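Local coordinates for protein aldehyde dehydrogenase (Trypanosoma brucei, PDB 5MYP) that probably oxidises aldehydes to carboxylic acids with NAD+ as cofactor, as a glycosomal member of the aldehyde dehydrogenase family, at residues V267-E272 / T375-K380. Residues are numbered along the deposited sequence; the frame is centred on the assembly and turned at random.
Sequences VEKSME and TYENEK
Glu268 OE1, on the residue that covers the Tyr376 ring, is gripped twice by Ser270: Ser270 OG meets it at 2.6 Å on the syn side, and Ser270 N at 2.9 Å from above the carboxylate plane. A water bridges Glu268 OE2 to Glu377 O.

In the backbone, Val267 O accepts Tyr376 N at 3.0 Å, from above the carbonyl plane, with a weaker CA-H...O contact from Thr375 CA at 3.1 Å. Two residues on, Lys269 N gives its hydrogen to Tyr376 O at 2.9 Å, nearly in line with the C=O bond. These links close the parallel pairing of strands 264-268 and 370-376 at their C-terminal ends, in the mixed sheet of the domain that carries the predicted catalytic cysteine in the aldehyde dehydrogenase fold, though away from Glu223 and Cys259 themselves. Beyond it the two segments part, one into a 3-10 turn and the other toward helix 379-387, whose N-cap is Asn378.

Tyr376 lays its ring against Glu268, with Glu268 CA over one face in a CH-pi contact, 3.8 Å from the centroid; chi1 of 83° swings CG between backbone N and carbonyl carbon. The Glu268 chain bends at chi2, standing its carboxylate almost perpendicular to the ring. Lys269 CD rests 3.8 Å from Glu377 CG, while Lys269 NZ and Glu377 OE2 stay 4.2 Å apart, beyond a salt bridge though the charges probably attract. On the other side, Thr375 CG2 packs against Glu272 OE1.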
loop_
_atom_site.group_PDB
_atom_site.type_symbol
_atom_site.label_atom_id
_atom_site.label_comp_id
_atom_site.label_asym_id
_atom_site.label_seq_id
_atom_site.Cartn_x
_atom_site.Cartn_y
_atom_site.Cartn_z
ATOM N N VAL A 267 -23.920 4.020 24.570
ATOM C CA VAL A 267 -24.342 3.068 25.607
ATOM C C VAL A 267 -25.827 2.732 25.448
ATOM O O VAL A 267 -26.624 3.594 25.079
ATOM C CB VAL A 267 -24.020 3.579 27.040
ATOM C CG1 VAL A 267 -24.686 4.916 27.343
ATOM C CG2 VAL A 267 -24.386 2.538 28.094
ATOM N N GLU A 268 -26.197 1.483 25.719
ATOM C CA GLU A 268 -27.601 1.081 25.648
ATOM C C GLU A 268 -28.386 1.924 26.663
ATOM O O GLU A 268 -27.931 2.125 27.791
ATOM C CB GLU A 268 -27.759 -0.423 25.911
ATOM C CG GLU A 268 -29.080 -1.027 25.434
ATOM C CD GLU A 268 -30.243 -0.832 26.403
ATOM O OE1 GLU A 268 -30.012 -0.637 27.616
ATOM O OE2 GLU A 268 -31.403 -0.882 25.949
ATOM N N LYS A 269 -29.543 2.421 26.227
ATOM C CA LYS A 269 -30.348 3.426 26.955
ATOM C C LYS A 269 -30.492 3.156 28.464
ATOM O O LYS A 269 -30.298 4.056 29.285
ATOM C CB LYS A 269 -31.736 3.516 26.307
ATOM C CG LYS A 269 -32.600 4.694 26.731
ATOM C CD LYS A 269 -33.970 4.631 26.061
ATOM C CE LYS A 269 -34.760 3.389 26.471
ATOM N NZ LYS A 269 -36.231 3.520 26.268
ATOM N N SER A 270 -30.813 1.913 28.811
ATOM C CA SER A 270 -31.034 1.517 30.204
ATOM C C SER A 270 -29.766 1.479 31.072
ATOM O O SER A 270 -29.874 1.496 32.301
ATOM C CB SER A 270 -31.749 0.157 30.269
ATOM O OG SER A 270 -30.862 -0.917 30.012
ATOM N N MET A 271 -28.587 1.426 30.445
ATOM C CA MET A 271 -27.309 1.354 31.154
ATOM C C MET A 271 -26.586 2.686 31.349
ATOM O O MET A 271 -25.510 2.703 31.948
ATOM C CB MET A 271 -26.365 0.390 30.410
ATOM C CG MET A 271 -26.886 -1.029 30.246
ATOM S SD MET A 271 -26.946 -1.869 31.840
ATOM C CE MET A 271 -28.243 -3.066 31.538
ATOM N N GLU A 272 -27.167 3.793 30.877
ATOM C CA GLU A 272 -26.484 5.096 30.909
ATOM C C GLU A 272 -26.066 5.512 32.319
ATOM O O GLU A 272 -24.923 5.915 32.530
ATOM C CB GLU A 272 -27.355 6.201 30.295
ATOM C CG GLU A 272 -26.613 7.513 30.035
ATOM C CD GLU A 272 -27.530 8.682 29.697
ATOM O OE1 GLU A 272 -28.754 8.494 29.540
ATOM O OE2 GLU A 272 -27.022 9.811 29.581
ATOM N N THR A 375 -26.669 7.633 23.717
ATOM C CA THR A 375 -27.449 6.415 23.955
ATOM C C THR A 375 -27.970 5.820 22.657
ATOM O O THR A 375 -28.077 6.513 21.646
ATOM C CB THR A 375 -28.626 6.647 24.928
ATOM O OG1 THR A 375 -29.505 7.652 24.409
ATOM C CG2 THR A 375 -28.112 7.075 26.291
ATOM N N TYR A 376 -28.261 4.522 22.702
ATOM C CA TYR A 376 -28.912 3.808 21.609
ATOM C C TYR A 376 -30.023 2.913 22.166
ATOM O O TYR A 376 -29.982 2.522 23.334
ATOM C CB TYR A 376 -27.884 2.976 20.820
ATOM C CG TYR A 376 -27.547 1.617 21.413
ATOM C CD1 TYR A 376 -28.336 0.499 21.134
ATOM C CD2 TYR A 376 -26.430 1.443 22.233
ATOM C CE1 TYR A 376 -28.039 -0.745 21.671
ATOM C CE2 TYR A 376 -26.119 0.199 22.766
ATOM C CZ TYR A 376 -26.927 -0.889 22.481
ATOM O OH TYR A 376 -26.631 -2.124 23.001
ATOM N N GLU A 377 -31.004 2.605 21.318
ATOM C CA GLU A 377 -32.042 1.609 21.617
ATOM C C GLU A 377 -31.895 0.332 20.781
ATOM O O GLU A 377 -32.090 -0.769 21.297
ATOM C CB GLU A 377 -33.431 2.216 21.415
ATOM C CG GLU A 377 -33.787 3.259 22.469
ATOM C CD GLU A 377 -35.205 3.789 22.315
ATOM O OE1 GLU A 377 -36.127 2.986 22.058
ATOM O OE2 GLU A 377 -35.404 5.015 22.465
ATOM N N ASN A 378 -31.552 0.481 19.502
ATOM C CA ASN A 378 -31.363 -0.659 18.588
ATOM C C ASN A 378 -30.063 -0.516 17.788
ATOM O O ASN A 378 -29.422 0.537 17.831
ATOM C CB ASN A 378 -32.575 -0.804 17.657
ATOM C CG ASN A 378 -32.941 0.492 16.958
ATOM O OD1 ASN A 378 -32.146 1.052 16.207
ATOM N ND2 ASN A 378 -34.155 0.978 17.205
ATOM N N GLU A 379 -29.688 -1.575 17.065
ATOM C CA GLU A 379 -28.457 -1.581 16.251
ATOM C C GLU A 379 -28.412 -0.426 15.249
ATOM O O GLU A 379 -27.362 0.193 15.066
ATOM C CB GLU A 379 -28.280 -2.917 15.506
ATOM C CG GLU A 379 -26.975 -3.016 14.713
ATOM C CD GLU A 379 -26.852 -4.294 13.903
ATOM O OE1 GLU A 379 -27.519 -4.412 12.854
ATOM O OE2 GLU A 379 -26.064 -5.170 14.303
ATOM N N LYS A 380 -29.550 -0.144 14.615
ATOM C CA LYS A 380 -29.667 0.936 13.623
ATOM C C LYS A 380 -29.199 2.296 14.171
ATOM O O LYS A 380 -28.560 3.066 13.451
ATOM C CB LYS A 380 -31.114 1.034 13.110
ATOM C CG LYS A 380 -31.276 1.732 11.771
ATOM C CD LYS A 380 -32.691 1.562 11.233
ATOM C CE LYS A 380 -32.817 2.061 9.799
ATOM N NZ LYS A 380 -32.594 3.531 9.684
HETATM O O HOH W 1 -32.060 -1.959 23.693
#